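PDB 6PPN: LSM2-LSM8 complex subunit lsm8 from Schizosaccharomyces pombe, which forms part of the nuclear LSM2-LSM8 complex, which binds U6 snRNA ending in a cyclic 2',3' phosphate and aids U4/U6 annealing and spliceosome assembly. Local coordinates for residues 6-17 and 60-71; 17-25 and 35-43. One frame throughout, in Å; residues are numbered along the deposited sequence.

Contact 1: residues 6-17 and 60-71. With nucleotides of chain A.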
loop_
_atom_site.group_PDB
_atom_site.type_symbol
_atom_site.label_atom_id
_atom_site.label_comp_id
_atom_site.label_asym_id
_atom_site.label_seq_id
_atom_site.Cartn_x
_atom_site.Cartn_y
_atom_site.Cartn_z
ATOM N N PHE H 6 -10.241 -4.421 -22.892
ATOM C CA PHE H 6 -11.458 -3.780 -22.401
ATOM C C PHE H 6 -11.664 -2.361 -22.932
ATOM O O PHE H 6 -12.662 -1.726 -22.569
ATOM C CB PHE H 6 -11.450 -3.717 -20.872
ATOM C CG PHE H 6 -11.413 -5.052 -20.191
ATOM C CD1 PHE H 6 -11.729 -6.208 -20.866
ATOM C CD2 PHE H 6 -11.071 -5.136 -18.843
ATOM C CE1 PHE H 6 -11.701 -7.432 -20.221
ATOM C CE2 PHE H 6 -11.049 -6.355 -18.183
ATOM C CZ PHE H 6 -11.358 -7.520 -18.886
ATOM N N MET H 7 -10.751 -1.841 -23.755
ATOM C CA MET H 7 -10.821 -0.441 -24.175
ATOM C C MET H 7 -12.146 -0.104 -24.865
ATOM O O MET H 7 -12.674 -0.888 -25.665
ATOM C CB MET H 7 -9.666 -0.123 -25.117
ATOM C CG MET H 7 -8.362 0.163 -24.414
ATOM S SD MET H 7 -8.525 1.658 -23.442
ATOM C CE MET H 7 -8.881 2.799 -24.773
ATOM N N GLU H 8 -12.672 1.087 -24.557
ATOM C CA GLU H 8 -13.880 1.635 -25.165
ATOM C C GLU H 8 -15.118 0.809 -24.852
ATOM O O GLU H 8 -16.105 0.865 -25.591
ATOM C CB GLU H 8 -13.750 1.789 -26.691
ATOM C CG GLU H 8 -12.511 2.512 -27.158
ATOM C CD GLU H 8 -12.408 3.942 -26.641
ATOM O OE1 GLU H 8 -13.453 4.571 -26.332
ATOM O OE2 GLU H 8 -11.256 4.425 -26.515
ATOM N N GLN H 9 -15.082 0.002 -23.798
ATOM C CA GLN H 9 -16.245 -0.778 -23.411
ATOM C C GLN H 9 -16.612 -0.472 -21.966
ATOM O O GLN H 9 -15.803 0.069 -21.202
ATOM C CB GLN H 9 -15.988 -2.278 -23.589
ATOM C CG GLN H 9 -15.606 -2.649 -25.014
ATOM C CD GLN H 9 -14.830 -3.947 -25.070
ATOM O OE1 GLN H 9 -15.411 -5.041 -25.034
ATOM N NE2 GLN H 9 -13.498 -3.835 -25.106
ATOM N N ARG H 10 -17.856 -0.814 -21.608
ATOM C CA ARG H 10 -18.323 -0.661 -20.235
ATOM C C ARG H 10 -17.565 -1.616 -19.336
ATOM O O ARG H 10 -17.381 -2.790 -19.662
ATOM C CB ARG H 10 -19.816 -0.920 -20.107
ATOM C CG ARG H 10 -20.669 0.082 -20.851
ATOM C CD ARG H 10 -20.400 1.543 -20.433
ATOM N NE ARG H 10 -20.957 1.920 -19.130
ATOM C CZ ARG H 10 -20.993 3.173 -18.658
ATOM N NH1 ARG H 10 -20.515 4.181 -19.379
ATOM N NH2 ARG H 10 -21.514 3.429 -17.460
ATOM N N VAL H 11 -17.104 -1.097 -18.218
ATOM C CA VAL H 11 -16.174 -1.776 -17.343
ATOM C C VAL H 11 -16.623 -1.489 -15.916
ATOM O O VAL H 11 -17.266 -0.471 -15.652
ATOM C CB VAL H 11 -14.771 -1.240 -17.674
ATOM C CG1 VAL H 11 -14.040 -0.783 -16.460
ATOM C CG2 VAL H 11 -14.008 -2.238 -18.548
ATOM N N GLN H 12 -16.313 -2.390 -14.989
ATOM C CA GLN H 12 -16.727 -2.232 -13.599
ATOM C C GLN H 12 -15.495 -2.367 -12.719
ATOM O O GLN H 12 -14.897 -3.435 -12.649
ATOM C CB GLN H 12 -17.784 -3.259 -13.185
ATOM C CG GLN H 12 -17.989 -3.298 -11.656
ATOM C CD GLN H 12 -19.145 -4.183 -11.215
ATOM O OE1 GLN H 12 -20.313 -3.847 -11.421
ATOM N NE2 GLN H 12 -18.823 -5.321 -10.602
ATOM N N VAL H 13 -15.140 -1.299 -12.020
ATOM C CA VAL H 13 -13.915 -1.244 -11.238
ATOM C C VAL H 13 -14.273 -1.449 -9.785
ATOM O O VAL H 13 -15.197 -0.801 -9.272
ATOM C CB VAL H 13 -13.198 0.107 -11.404
ATOM C CG1 VAL H 13 -11.960 0.125 -10.503
ATOM C CG2 VAL H 13 -12.804 0.355 -12.872
ATOM N N ILE H 14 -13.545 -2.342 -9.122
ATOM C CA ILE H 14 -13.598 -2.492 -7.677
ATOM C C ILE H 14 -12.311 -1.897 -7.133
ATOM O O ILE H 14 -11.216 -2.343 -7.511
ATOM C CB ILE H 14 -13.713 -3.955 -7.245
ATOM C CG1 ILE H 14 -14.830 -4.638 -8.008
ATOM C CG2 ILE H 14 -13.978 -4.011 -5.760
ATOM C CD1 ILE H 14 -16.095 -4.259 -7.510
ATOM N N THR H 15 -12.437 -0.924 -6.236
ATOM C CA THR H 15 -11.290 -0.224 -5.685
ATOM C C THR H 15 -10.920 -0.789 -4.321
ATOM O O THR H 15 -11.648 -1.600 -3.727
ATOM C CB THR H 15 -11.595 1.265 -5.575
ATOM O OG1 THR H 15 -12.736 1.433 -4.761
ATOM C CG2 THR H 15 -11.955 1.816 -6.900
ATOM N N ASN H 16 -9.754 -0.355 -3.823
ATOM C CA ASN H 16 -9.258 -0.911 -2.567
ATOM C C ASN H 16 -10.128 -0.535 -1.382
ATOM O O ASN H 16 -10.077 -1.229 -0.358
ATOM C CB ASN H 16 -7.812 -0.477 -2.316
ATOM C CG ASN H 16 -6.827 -1.162 -3.263
ATOM O OD1 ASN H 16 -7.224 -1.913 -4.165
ATOM N ND2 ASN H 16 -5.539 -0.937 -3.038
ATOM N N ASP H 17 -10.904 0.550 -1.472
ATOM C CA ASP H 17 -11.824 0.917 -0.404
ATOM C C ASP H 17 -13.198 0.299 -0.601
ATOM O O ASP H 17 -14.141 0.679 0.100
ATOM C CB ASP H 17 -11.945 2.444 -0.275
ATOM C CG ASP H 17 -12.229 3.132 -1.606
ATOM O OD1 ASP H 17 -12.490 2.426 -2.600
ATOM O OD2 ASP H 17 -12.211 4.388 -1.662
ATOM N N LEU H 60 -8.765 7.192 -11.989
ATOM C CA LEU H 60 -8.520 6.384 -10.801
ATOM C C LEU H 60 -7.030 6.082 -10.749
ATOM O O LEU H 60 -6.454 5.624 -11.741
ATOM C CB LEU H 60 -9.282 5.060 -10.828
ATOM C CG LEU H 60 -10.795 5.110 -10.618
ATOM C CD1 LEU H 60 -11.530 5.004 -11.949
ATOM C CD2 LEU H 60 -11.241 4.026 -9.649
ATOM N N ARG H 61 -6.406 6.346 -9.609
ATOM C CA ARG H 61 -4.989 6.047 -9.469
ATOM C C ARG H 61 -4.834 4.545 -9.285
ATOM O O ARG H 61 -5.550 3.949 -8.475
ATOM C CB ARG H 61 -4.405 6.812 -8.290
ATOM C CG ARG H 61 -2.906 6.586 -8.058
ATOM C CD ARG H 61 -2.367 7.570 -6.999
ATOM N NE ARG H 61 -1.028 7.184 -6.562
ATOM C CZ ARG H 61 0.096 7.579 -7.161
ATOM N NH1 ARG H 61 0.056 8.389 -8.222
ATOM N NH2 ARG H 61 1.266 7.178 -6.689
ATOM N N GLY H 62 -3.895 3.938 -10.024
ATOM C CA GLY H 62 -3.835 2.474 -10.111
ATOM C C GLY H 62 -3.608 1.779 -8.780
ATOM O O GLY H 62 -4.119 0.679 -8.533
ATOM N N GLU H 63 -2.831 2.393 -7.920
ATOM C CA GLU H 63 -2.639 1.928 -6.563
ATOM C C GLU H 63 -3.946 1.606 -5.870
ATOM O O GLU H 63 -3.958 0.826 -4.923
ATOM C CB GLU H 63 -1.915 3.076 -5.839
ATOM C CG GLU H 63 -1.685 2.985 -4.410
ATOM C CD GLU H 63 -0.858 4.165 -3.964
ATOM O OE1 GLU H 63 -0.932 5.214 -4.649
ATOM O OE2 GLU H 63 -0.108 4.040 -2.971
ATOM N N ASN H 64 -5.047 2.210 -6.296
ATOM C CA ASN H 64 -6.305 2.057 -5.584
ATOM C C ASN H 64 -7.237 1.100 -6.311
ATOM O O ASN H 64 -8.342 0.825 -5.834
ATOM C CB ASN H 64 -6.923 3.452 -5.374
ATOM C CG ASN H 64 -8.255 3.422 -4.610
ATOM O OD1 ASN H 64 -9.274 3.867 -5.140
ATOM N ND2 ASN H 64 -8.252 2.922 -3.368
ATOM N N VAL H 65 -6.775 0.530 -7.419
ATOM C CA VAL H 65 -7.572 -0.363 -8.256
ATOM C C VAL H 65 -7.297 -1.802 -7.855
ATOM O O VAL H 65 -6.148 -2.260 -7.878
ATOM C CB VAL H 65 -7.252 -0.154 -9.741
ATOM C CG1 VAL H 65 -7.934 -1.247 -10.579
ATOM C CG2 VAL H 65 -7.725 1.220 -10.172
ATOM N N ALA H 66 -8.350 -2.523 -7.485
ATOM C CA ALA H 66 -8.233 -3.953 -7.214
ATOM C C ALA H 66 -8.591 -4.790 -8.427
ATOM O O ALA H 66 -7.840 -5.692 -8.820
ATOM C CB ALA H 66 -9.138 -4.351 -6.027
ATOM N N MET H 67 -9.734 -4.529 -9.032
ATOM C CA MET H 67 -10.186 -5.372 -10.133
ATOM C C MET H 67 -10.822 -4.494 -11.166
ATOM O O MET H 67 -11.460 -3.507 -10.807
ATOM C CB MET H 67 -11.259 -6.378 -9.710
ATOM C CG MET H 67 -10.756 -7.513 -8.876
ATOM S SD MET H 67 -12.227 -8.366 -8.316
ATOM C CE MET H 67 -12.468 -7.598 -6.712
ATOM N N VAL H 68 -10.712 -4.895 -12.432
ATOM C CA VAL H 68 -11.463 -4.287 -13.536
ATOM C C VAL H 68 -12.201 -5.405 -14.274
ATOM O O VAL H 68 -11.567 -6.271 -14.883
ATOM C CB VAL H 68 -10.551 -3.516 -14.505
ATOM C CG1 VAL H 68 -11.389 -2.862 -15.596
ATOM C CG2 VAL H 68 -9.705 -2.461 -13.758
ATOM N N GLY H 69 -13.525 -5.405 -14.212
ATOM C CA GLY H 69 -14.335 -6.426 -14.859
ATOM C C GLY H 69 -14.990 -5.860 -16.107
ATOM O O GLY H 69 -15.374 -4.702 -16.131
ATOM N N LEU H 70 -15.110 -6.679 -17.143
ATOM C CA LEU H 70 -15.802 -6.277 -18.356
ATOM C C LEU H 70 -17.276 -6.603 -18.162
ATOM O O LEU H 70 -17.622 -7.762 -17.914
ATOM C CB LEU H 70 -15.227 -7.023 -19.559
ATOM C CG LEU H 70 -15.757 -6.676 -20.942
ATOM C CD1 LEU H 70 -15.278 -5.287 -21.339
ATOM C CD2 LEU H 70 -15.235 -7.680 -21.945
ATOM N N VAL H 71 -18.147 -5.598 -18.245
ATOM C CA VAL H 71 -19.552 -5.871 -17.970
ATOM C C VAL H 71 -20.172 -6.454 -19.233
ATOM O O VAL H 71 -20.054 -5.896 -20.335
ATOM C CB VAL H 71 -20.305 -4.628 -17.452
ATOM C CG1 VAL H 71 -19.347 -3.518 -17.062
ATOM C CG2 VAL H 71 -21.334 -4.146 -18.402
ATOM P P U A 2 5.998 4.624 -6.754
ATOM O OP1 U A 2 6.934 3.685 -6.071
ATOM O OP2 U A 2 6.251 5.027 -8.161
ATOM O "O5'" U A 2 4.511 4.085 -6.796
ATOM C "C5'" U A 2 3.790 3.897 -5.592
ATOM C "C4'" U A 2 2.482 3.234 -5.892
ATOM O "O4'" U A 2 1.660 4.163 -6.648
ATOM C "C3'" U A 2 2.587 1.973 -6.749
ATOM O "O3'" U A 2 1.455 1.172 -6.464
ATOM C "C2'" U A 2 2.391 2.529 -8.141
ATOM O "O2'" U A 2 1.994 1.567 -9.091
ATOM C "C1'" U A 2 1.301 3.565 -7.872
ATOM N N1 U A 2 1.180 4.606 -8.894
ATOM C C2 U A 2 -0.062 4.798 -9.467
ATOM O O2 U A 2 -1.073 4.163 -9.134
ATOM N N3 U A 2 -0.087 5.780 -10.428
ATOM C C4 U A 2 0.973 6.565 -10.858
ATOM O O4 U A 2 0.815 7.418 -11.742
ATOM C C5 U A 2 2.216 6.287 -10.216
ATOM C C6 U A 2 2.275 5.332 -9.286
HETATM O O HOH W 1 -12.001 4.903 -4.582
#

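Contact 2: residues 17-25 and 35-43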
loop_
_atom_site.group_PDB
_atom_site.type_symbol
_atom_site.label_atom_id
_atom_site.label_comp_id
_atom_site.label_asym_id
_atom_site.label_seq_id
_atom_site.Cartn_x
_atom_site.Cartn_y
_atom_site.Cartn_z
ATOM N N ASP H 17 -10.904 0.550 -1.472
ATOM C CA ASP H 17 -11.824 0.917 -0.404
ATOM C C ASP H 17 -13.198 0.299 -0.601
ATOM O O ASP H 17 -14.141 0.679 0.100
ATOM C CB ASP H 17 -11.945 2.444 -0.275
ATOM C CG ASP H 17 -12.229 3.132 -1.606
ATOM O OD1 ASP H 17 -12.490 2.426 -2.600
ATOM O OD2 ASP H 17 -12.211 4.388 -1.662
ATOM N N GLY H 18 -13.327 -0.677 -1.501
ATOM C CA GLY H 18 -14.568 -1.427 -1.620
ATOM C C GLY H 18 -15.610 -0.802 -2.520
ATOM O O GLY H 18 -16.725 -1.325 -2.608
ATOM N N ARG H 19 -15.287 0.270 -3.224
ATOM C CA ARG H 19 -16.322 0.929 -3.999
ATOM C C ARG H 19 -16.432 0.268 -5.364
ATOM O O ARG H 19 -15.504 -0.380 -5.837
ATOM C CB ARG H 19 -16.029 2.428 -4.170
ATOM C CG ARG H 19 -16.401 3.264 -2.977
ATOM C CD ARG H 19 -15.280 4.117 -2.452
ATOM N NE ARG H 19 -15.127 5.428 -3.079
ATOM C CZ ARG H 19 -14.964 6.561 -2.393
ATOM N NH1 ARG H 19 -14.814 7.711 -3.028
ATOM N NH2 ARG H 19 -14.971 6.549 -1.064
ATOM N N VAL H 20 -17.601 0.414 -5.982
ATOM C CA VAL H 20 -17.911 -0.205 -7.265
ATOM C C VAL H 20 -18.227 0.935 -8.219
ATOM O O VAL H 20 -19.190 1.671 -7.991
ATOM C CB VAL H 20 -19.107 -1.165 -7.147
ATOM C CG1 VAL H 20 -19.465 -1.753 -8.519
ATOM C CG2 VAL H 20 -18.781 -2.288 -6.163
ATOM N N VAL H 21 -17.419 1.126 -9.264
ATOM C CA VAL H 21 -17.740 2.194 -10.208
ATOM C C VAL H 21 -17.692 1.665 -11.629
ATOM O O VAL H 21 -16.751 0.974 -12.016
ATOM C CB VAL H 21 -16.832 3.447 -10.052
ATOM C CG1 VAL H 21 -16.590 3.777 -8.576
ATOM C CG2 VAL H 21 -15.561 3.313 -10.768
ATOM N N LEU H 22 -18.720 1.981 -12.397
ATOM C CA LEU H 22 -18.872 1.492 -13.755
ATOM C C LEU H 22 -18.639 2.635 -14.716
ATOM O O LEU H 22 -19.031 3.777 -14.434
ATOM C CB LEU H 22 -20.274 0.928 -13.984
ATOM C CG LEU H 22 -20.547 -0.425 -13.326
ATOM C CD1 LEU H 22 -20.976 -0.232 -11.869
ATOM C CD2 LEU H 22 -21.607 -1.190 -14.136
ATOM N N GLY H 23 -18.039 2.337 -15.861
ATOM C CA GLY H 23 -17.937 3.373 -16.883
ATOM C C GLY H 23 -17.210 2.851 -18.102
ATOM O O GLY H 23 -16.799 1.695 -18.152
ATOM N N SER H 24 -17.086 3.719 -19.109
ATOM C CA SER H 24 -16.381 3.349 -20.329
ATOM C C SER H 24 -14.876 3.524 -20.176
ATOM O O SER H 24 -14.400 4.589 -19.767
ATOM C CB SER H 24 -16.902 4.175 -21.488
ATOM O OG SER H 24 -18.300 3.998 -21.556
ATOM N N LEU H 25 -14.118 2.477 -20.495
ATOM C CA LEU H 25 -12.671 2.564 -20.314
ATOM C C LEU H 25 -12.113 3.381 -21.465
ATOM O O LEU H 25 -12.190 2.968 -22.628
ATOM C CB LEU H 25 -12.033 1.181 -20.246
ATOM C CG LEU H 25 -10.519 1.136 -19.981
ATOM C CD1 LEU H 25 -10.218 1.765 -18.620
ATOM C CD2 LEU H 25 -9.993 -0.283 -19.997
ATOM N N ILE H 35 -8.860 5.828 -16.923
ATOM C CA ILE H 35 -9.853 6.853 -17.224
ATOM C C ILE H 35 -11.174 6.146 -17.493
ATOM O O ILE H 35 -11.275 5.356 -18.440
ATOM C CB ILE H 35 -9.473 7.693 -18.455
ATOM C CG1 ILE H 35 -8.111 8.356 -18.303
ATOM C CG2 ILE H 35 -10.548 8.757 -18.710
ATOM C CD1 ILE H 35 -7.575 8.897 -19.645
ATOM N N LEU H 36 -12.209 6.505 -16.745
ATOM C CA LEU H 36 -13.569 6.080 -17.039
ATOM C C LEU H 36 -14.396 7.305 -17.400
ATOM O O LEU H 36 -14.268 8.352 -16.764
ATOM C CB LEU H 36 -14.206 5.401 -15.835
ATOM C CG LEU H 36 -13.417 4.262 -15.222
ATOM C CD1 LEU H 36 -14.258 3.599 -14.150
ATOM C CD2 LEU H 36 -13.064 3.317 -16.283
ATOM N N SER H 37 -15.227 7.197 -18.430
ATOM C CA SER H 37 -16.154 8.271 -18.754
ATOM C C SER H 37 -17.581 7.763 -18.656
ATOM O O SER H 37 -17.822 6.553 -18.658
ATOM C CB SER H 37 -15.886 8.840 -20.142
ATOM O OG SER H 37 -16.136 7.866 -21.126
ATOM N N ASP H 38 -18.525 8.695 -18.555
ATOM C CA ASP H 38 -19.923 8.359 -18.271
ATOM C C ASP H 38 -20.032 7.375 -17.112
ATOM O O ASP H 38 -20.824 6.426 -17.130
ATOM C CB ASP H 38 -20.618 7.819 -19.516
ATOM C CG ASP H 38 -20.875 8.889 -20.525
ATOM O OD1 ASP H 38 -21.661 9.811 -20.209
ATOM O OD2 ASP H 38 -20.249 8.849 -21.608
ATOM N N SER H 39 -19.224 7.593 -16.096
ATOM C CA SER H 39 -19.143 6.636 -15.008
ATOM C C SER H 39 -20.154 6.947 -13.908
ATOM O O SER H 39 -20.707 8.048 -13.799
ATOM C CB SER H 39 -17.752 6.634 -14.402
ATOM O OG SER H 39 -17.550 7.893 -13.814
ATOM N N PHE H 40 -20.408 5.939 -13.087
ATOM C CA PHE H 40 -21.266 6.132 -11.925
ATOM C C PHE H 40 -20.848 5.115 -10.879
ATOM O O PHE H 40 -20.206 4.111 -11.188
ATOM C CB PHE H 40 -22.753 6.033 -12.298
ATOM C CG PHE H 40 -23.131 4.731 -12.931
ATOM C CD1 PHE H 40 -23.094 4.583 -14.307
ATOM C CD2 PHE H 40 -23.521 3.649 -12.152
ATOM C CE1 PHE H 40 -23.437 3.379 -14.899
ATOM C CE2 PHE H 40 -23.870 2.441 -12.740
ATOM C CZ PHE H 40 -23.834 2.309 -14.116
ATOM N N GLU H 41 -21.145 5.407 -9.620
ATOM C CA GLU H 41 -20.853 4.465 -8.549
ATOM C C GLU H 41 -22.126 3.717 -8.220
ATOM O O GLU H 41 -23.205 4.299 -8.266
ATOM C CB GLU H 41 -20.338 5.161 -7.291
ATOM C CG GLU H 41 -20.227 4.205 -6.125
ATOM C CD GLU H 41 -19.482 4.770 -4.928
ATOM O OE1 GLU H 41 -19.148 3.973 -4.027
ATOM O OE2 GLU H 41 -19.215 5.989 -4.896
ATOM N N ARG H 42 -22.000 2.440 -7.879
ATOM C CA ARG H 42 -23.122 1.646 -7.390
ATOM C C ARG H 42 -22.869 1.313 -5.932
ATOM O O ARG H 42 -21.785 0.831 -5.583
ATOM C CB ARG H 42 -23.287 0.339 -8.170
ATOM C CG ARG H 42 -24.266 0.372 -9.293
ATOM C CD ARG H 42 -24.180 -0.928 -10.111
ATOM N NE ARG H 42 -25.081 -0.850 -11.264
ATOM C CZ ARG H 42 -25.019 -1.642 -12.328
ATOM N NH1 ARG H 42 -24.096 -2.583 -12.400
ATOM N NH2 ARG H 42 -25.884 -1.485 -13.326
ATOM N N ILE H 43 -23.842 1.602 -5.088
ATOM C CA ILE H 43 -23.780 1.233 -3.682
ATOM C C ILE H 43 -24.865 0.192 -3.456
ATOM O O ILE H 43 -26.052 0.521 -3.335
ATOM C CB ILE H 43 -23.935 2.438 -2.755
ATOM C CG1 ILE H 43 -22.866 3.488 -3.091
ATOM C CG2 ILE H 43 -23.823 1.990 -1.317
ATOM C CD1 ILE H 43 -22.964 4.746 -2.273
HETATM O O HOH W 2 -16.045 6.723 -5.481
HETATM O O HOH W 3 -19.600 1.400 -4.551
#

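Contact 1: residues 6-17 and 60-71
The backbones of V11-T15 and V65-L70 zip together as antiparallel strands, with Q12 and G69 bonded in both directions and Q12 N 2.7 Å from G69 O. Farther along, I14 O accepts from both A66 N, at 2.9 Å, and M67 N, at 3.0 Å, which makes a classic beta bulge. Among apolar contacts, the F6 ring receives L70 CB over its face, 3.9 Å from the centroid, while V68 O meets its edge at CE2; V11 CG1 presses tightly on V68 CG1 at 3.5 Å. On the other face of the sheet, I14 and M67 lie alongside, M67 CE touching I14 CB at 3.9 Å. R61 extends, CG anti to its backbone N (chi1 -179°), to lay its guanidinium over the base of U2 of chain A, and R61 NE forms a salt bridge with E63 OE1 in the guanidinium plane at 2.7 Å. E63 OE2 pairs with a basic side chain of another protein chain, and E63 N donates to O2 of U2 of chain A at 2.8 Å. Strands 10-15 and 65-71, the first and last of the Sm fold, meet here beside an RNA-binding loop, and M67-L70 carry the sheet on into another protein chain.

Contact 2: residues 17-25 and 35-43
F40 holds CG between its backbone N and carbonyl carbon (chi1 58°), which turns the ring back over L22, whose own CG lies anti to its carbonyl carbon (chi1 -73°). L22 CB consequently sits over the ring face, 4.2 Å from the centroid, and L22 CD2 lies over one face of the R42 guanidinium, 3.3 Å from NH1. R42 NE lies in the F40 ring plane at its edge, and W81 makes a cation-pi contact with R42. An alanine in place of F40 would probably leave L22 CB without its aromatic cover and the R42 side chain freer to move. Between L22 and S24 the register shifts by one at a beta bulge: L22 pairs with F40, but S24 with S37. The second segment turns a corner at S37 and D38, so strand 20-25 pairs with both 35-36 and 39-43, the bent antiparallel sheet of the Sm fold. G23 passes close to S39 here, where a CB would clash with S39 CB. On the V21 face, V21 CG2 meets L36 CD1 at 3.6 Å. At the far end a water accepts from V20 N at 2.6 Å and lies close to E41 OE1 and R42 O.

From the N terminus, residues 6-17 lay down strand 10-15 and turn at D17, common to both contacts, into strand 20-28. Contact 2 closes first: residues 35-43, which begin in the second arm of the hairpin 20-28/34-36, return against 17-25 across only nine intervening residues. The chain then goes through strands 51-56 and 58-60 before residues 60-71 come back to 6-17, so contact 1 closes a wider loop that encloses contact 2 whole. The two do not cross. Strands 10-15 and 20-28 are neighbours in one sheet, joined by backbone bonds such as V13 with V21, and R10 of contact 1 reaches S24 and D38 of contact 2. Strand 65-71 is thereby tied, through 10-15 and 20-28, to strands 34-36 and 39-43.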